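Local structure of Slr1438 protein (Synechocystis sp., 3K25) at residues 68-73 with 86-91. The protein is of uncertain function but belongs to the aldose 1-epimerase family, and probably binds carbohydrate and may act as a sugar isomerase. Numbering follows the deposited sequence.
Sequences FPICGN and YRLKQH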
ATOM      1  N   PHE A  68       6.578  -3.826  -3.521  1.00 21.37           N
ATOM      2  CA  PHE A  68       6.970  -4.550  -4.740  1.00 21.18           C
ATOM      3  C   PHE A  68       8.500  -4.622  -4.869  1.00 20.63           C
ATOM      4  O   PHE A  68       9.195  -3.644  -4.608  1.00 20.27           O
ATOM      5  CB  PHE A  68       6.389  -3.825  -5.962  1.00 21.76           C
ATOM      6  CG  PHE A  68       6.851  -4.376  -7.282  1.00 22.61           C
ATOM      7  CD1 PHE A  68       6.142  -5.395  -7.920  1.00 21.82           C
ATOM      8  CD2 PHE A  68       7.985  -3.861  -7.907  1.00 19.57           C
ATOM      9  CE1 PHE A  68       6.554  -5.877  -9.156  1.00 20.03           C
ATOM     10  CE2 PHE A  68       8.400  -4.343  -9.136  1.00 19.67           C
ATOM     11  CZ  PHE A  68       7.682  -5.351  -9.765  1.00 19.52           C
ATOM     12  N   PRO A  69       9.049  -5.762  -5.315  1.00 25.97           N
ATOM     13  CA  PRO A  69       8.429  -7.022  -5.729  1.00 26.22           C
ATOM     14  C   PRO A  69       8.117  -8.023  -4.608  1.00 27.23           C
ATOM     15  O   PRO A  69       7.940  -9.202  -4.878  1.00 30.70           O
ATOM     16  CB  PRO A  69       9.432  -7.573  -6.730  1.00 26.67           C
ATOM     17  CG  PRO A  69      10.746  -7.183  -6.092  1.00 27.27           C
ATOM     18  CD  PRO A  69      10.490  -5.756  -5.649  1.00 25.67           C
ATOM     19  N   ILE A  70       8.076  -7.571  -3.357  1.00 20.11           N
ATOM     20  CA  ILE A  70       7.709  -8.471  -2.258  1.00 20.09           C
ATOM     21  C   ILE A  70       6.987  -7.688  -1.174  1.00 20.11           C
ATOM     22  O   ILE A  70       7.093  -6.456  -1.096  1.00 18.82           O
ATOM     23  CB  ILE A  70       8.922  -9.175  -1.550  1.00 24.03           C
ATOM     24  CG1 ILE A  70       9.768  -8.138  -0.794  1.00 26.64           C
ATOM     25  CG2 ILE A  70       9.741  -9.975  -2.557  1.00 26.81           C
ATOM     26  CD1 ILE A  70      10.886  -8.727   0.071  1.00 29.43           C
ATOM     27  N   CYS A  71       6.243  -8.415  -0.346  1.00 19.43           N
ATOM     28  CA  CYS A  71       5.542  -7.824   0.776  1.00 22.39           C
ATOM     29  C   CYS A  71       6.202  -8.452   2.010  1.00 26.23           C
ATOM     30  O   CYS A  71       6.374  -9.674   2.088  1.00 31.02           O
ATOM     31  CB  CYS A  71       4.048  -8.153   0.706  1.00 22.86           C
ATOM     32  SG  CYS A  71       3.221  -7.574  -0.815  1.00 28.07           S
ATOM     33  N   GLY A  72       6.594  -7.612   2.961  1.00 16.12           N
ATOM     34  CA  GLY A  72       7.253  -8.116   4.149  1.00 20.36           C
ATOM     35  C   GLY A  72       8.730  -8.316   3.850  1.00 23.25           C
ATOM     36  O   GLY A  72       9.270  -7.747   2.889  1.00 19.06           O
ATOM     37  N   ASN A  73       9.401  -9.137   4.647  1.00 34.22           N
ATOM     38  CA  ASN A  73      10.822  -9.350   4.419  1.00 37.19           C
ATOM     39  C   ASN A  73      11.100 -10.790   4.026  1.00 38.21           C
ATOM     40  O   ASN A  73      10.192 -11.619   3.977  1.00 37.89           O
ATOM     41  CB  ASN A  73      11.589  -9.009   5.688  1.00 43.03           C
ATOM     42  CG  ASN A  73      11.127  -9.836   6.853  1.00 49.74           C
ATOM     43  OD1 ASN A  73      11.376 -11.034   6.898  1.00 52.73           O
ATOM     44  ND2 ASN A  73      10.416  -9.211   7.790  1.00 52.54           N
ATOM     45  N   TYR A  86      20.078 -13.182  -4.533  1.00 37.02           N
ATOM     46  CA  TYR A  86      19.702 -11.765  -4.570  1.00 33.25           C
ATOM     47  C   TYR A  86      19.238 -11.222  -3.225  1.00 33.63           C
ATOM     48  O   TYR A  86      18.563 -11.916  -2.472  1.00 35.46           O
ATOM     49  CB  TYR A  86      18.605 -11.535  -5.625  1.00 28.97           C
ATOM     50  CG  TYR A  86      19.042 -11.900  -7.034  1.00 29.52           C
ATOM     51  CD1 TYR A  86      19.109 -13.238  -7.439  1.00 31.23           C
ATOM     52  CD2 TYR A  86      19.477 -10.917  -7.929  1.00 26.90           C
ATOM     53  CE1 TYR A  86      19.605 -13.589  -8.689  1.00 32.96           C
ATOM     54  CE2 TYR A  86      19.975 -11.260  -9.187  1.00 30.04           C
ATOM     55  CZ  TYR A  86      20.038 -12.601  -9.560  1.00 33.92           C
ATOM     56  OH  TYR A  86      20.531 -12.957 -10.800  1.00 36.32           O
ATOM     57  N   ARG A  87      19.596  -9.972  -2.941  1.00 46.20           N
ATOM     58  CA  ARG A  87      19.233  -9.312  -1.687  1.00 47.79           C
ATOM     59  C   ARG A  87      18.110  -8.293  -1.885  1.00 40.72           C
ATOM     60  O   ARG A  87      18.194  -7.422  -2.744  1.00 39.89           O
ATOM     61  CB  ARG A  87      20.454  -8.592  -1.107  1.00 54.62           C
ATOM     62  CG  ARG A  87      21.681  -9.472  -0.964  1.00 67.33           C
ATOM     63  CD  ARG A  87      21.505 -10.484   0.155  1.00 75.41           C
ATOM     64  NE  ARG A  87      21.353  -9.822   1.449  1.00 81.47           N
ATOM     65  CZ  ARG A  87      22.305  -9.106   2.045  1.00 82.62           C
ATOM     66  NH1 ARG A  87      22.069  -8.540   3.221  1.00 86.82           N
ATOM     67  NH2 ARG A  87      23.496  -8.965   1.473  1.00 78.90           N
ATOM     68  N   LEU A  88      17.067  -8.397  -1.075  1.00 34.76           N
ATOM     69  CA  LEU A  88      15.936  -7.481  -1.147  1.00 30.67           C
ATOM     70  C   LEU A  88      15.479  -7.060   0.235  1.00 32.36           C
ATOM     71  O   LEU A  88      15.202  -7.908   1.092  1.00 34.20           O
ATOM     72  CB  LEU A  88      14.756  -8.140  -1.841  1.00 26.78           C
ATOM     73  CG  LEU A  88      14.717  -8.130  -3.352  1.00 23.99           C
ATOM     74  CD1 LEU A  88      13.638  -9.093  -3.807  1.00 26.18           C
ATOM     75  CD2 LEU A  88      14.449  -6.733  -3.837  1.00 19.04           C
ATOM     76  N   LYS A  89      15.380  -5.751   0.445  1.00 52.04           N
ATOM     77  CA  LYS A  89      14.931  -5.219   1.725  1.00 52.46           C
ATOM     78  C   LYS A  89      13.431  -5.429   1.886  1.00 48.92           C
ATOM     79  O   LYS A  89      12.718  -5.710   0.923  1.00 45.49           O
ATOM     80  CB  LYS A  89      15.255  -3.726   1.830  1.00 53.59           C
ATOM     81  CG  LYS A  89      16.743  -3.419   1.839  1.00 60.75           C
ATOM     82  CD  LYS A  89      17.004  -1.936   2.058  1.00 62.29           C
ATOM     83  CE  LYS A  89      18.489  -1.644   2.260  1.00 65.15           C
ATOM     84  NZ  LYS A  89      18.706  -0.240   2.717  1.00 64.09           N
ATOM     85  N   GLN A  90      12.957  -5.288   3.113  1.00 33.05           N
ATOM     86  CA  GLN A  90      11.544  -5.462   3.416  1.00 31.32           C
ATOM     87  C   GLN A  90      10.626  -4.558   2.579  1.00 27.34           C
ATOM     88  O   GLN A  90      10.762  -3.335   2.610  1.00 27.04           O
ATOM     89  CB  GLN A  90      11.309  -5.195   4.898  1.00 35.37           C
ATOM     90  CG  GLN A  90       9.878  -5.414   5.337  1.00 37.90           C
ATOM     91  CD  GLN A  90       9.700  -5.245   6.838  1.00 41.22           C
ATOM     92  OE1 GLN A  90       9.907  -4.153   7.374  1.00 42.25           O
ATOM     93  NE2 GLN A  90       9.323  -6.330   7.525  1.00 46.07           N
ATOM     94  N   HIS A  91       9.702  -5.174   1.839  1.00 35.34           N
ATOM     95  CA  HIS A  91       8.742  -4.458   1.000  1.00 28.33           C
ATOM     96  C   HIS A  91       9.293  -4.001  -0.333  1.00 26.56           C
ATOM     97  O   HIS A  91       8.676  -3.188  -1.027  1.00 25.05           O
ATOM     98  CB  HIS A  91       8.176  -3.259   1.754  1.00 25.82           C
ATOM     99  CG  HIS A  91       7.348  -3.646   2.930  1.00 27.11           C
ATOM    100  ND1 HIS A  91       7.338  -2.928   4.108  1.00 26.83           N
ATOM    101  CD2 HIS A  91       6.503  -4.688   3.114  1.00 26.16           C
ATOM    102  CE1 HIS A  91       6.521  -3.512   4.968  1.00 27.28           C
ATOM    103  NE2 HIS A  91       6.003  -4.584   4.389  1.00 28.41           N
TER
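His91, Ile70 and Leu88 bury the most surface where segment 68-73 meets segment 86-91. The backbone of His91 is held at both ends. His91 N gives a hydrogen bond to Gly72 O at 2.8 Å. His91 O takes a weak hydrogen bond from Phe68 N at 3.3 Å. Between them, His91 CA lies 3.3 Å from Ile70 O in a CA-H...O contact. With chi1 at -66°, the imidazole sits beside its own backbone N and reaches the Cys71-Gly72 peptide obliquely. Gln90 CG covers one face of this ring.

The Ile70 side chain lies between the two segments. Its CG1 is set between the backbone N and the carbonyl carbon (chi1 67°). Ile70 CD1 comes to 3.6 Å from Lys89 O, and Ile70 CG2 meets Leu88 CD1 at 4.2 Å. Leu88 CD1 also touches Pro69 CG at 4.2 Å, next to the cis Phe68-Pro69 peptide. Leu263 of helix 262-265 packs on both Ile70 and Leu88. Cutting Ile70 back to an alanine removes CG1, CG2 and CD1, and would probably leave Leu88 CD1 and Leu263 without this apolar partner.

The arrangement is buried loop packing in an aldose 1-epimerase-type, galactose mutarotase-like beta fold: the loop after strand 66-67 packs against the residues that follow the 78-81/84-87 beta hairpin.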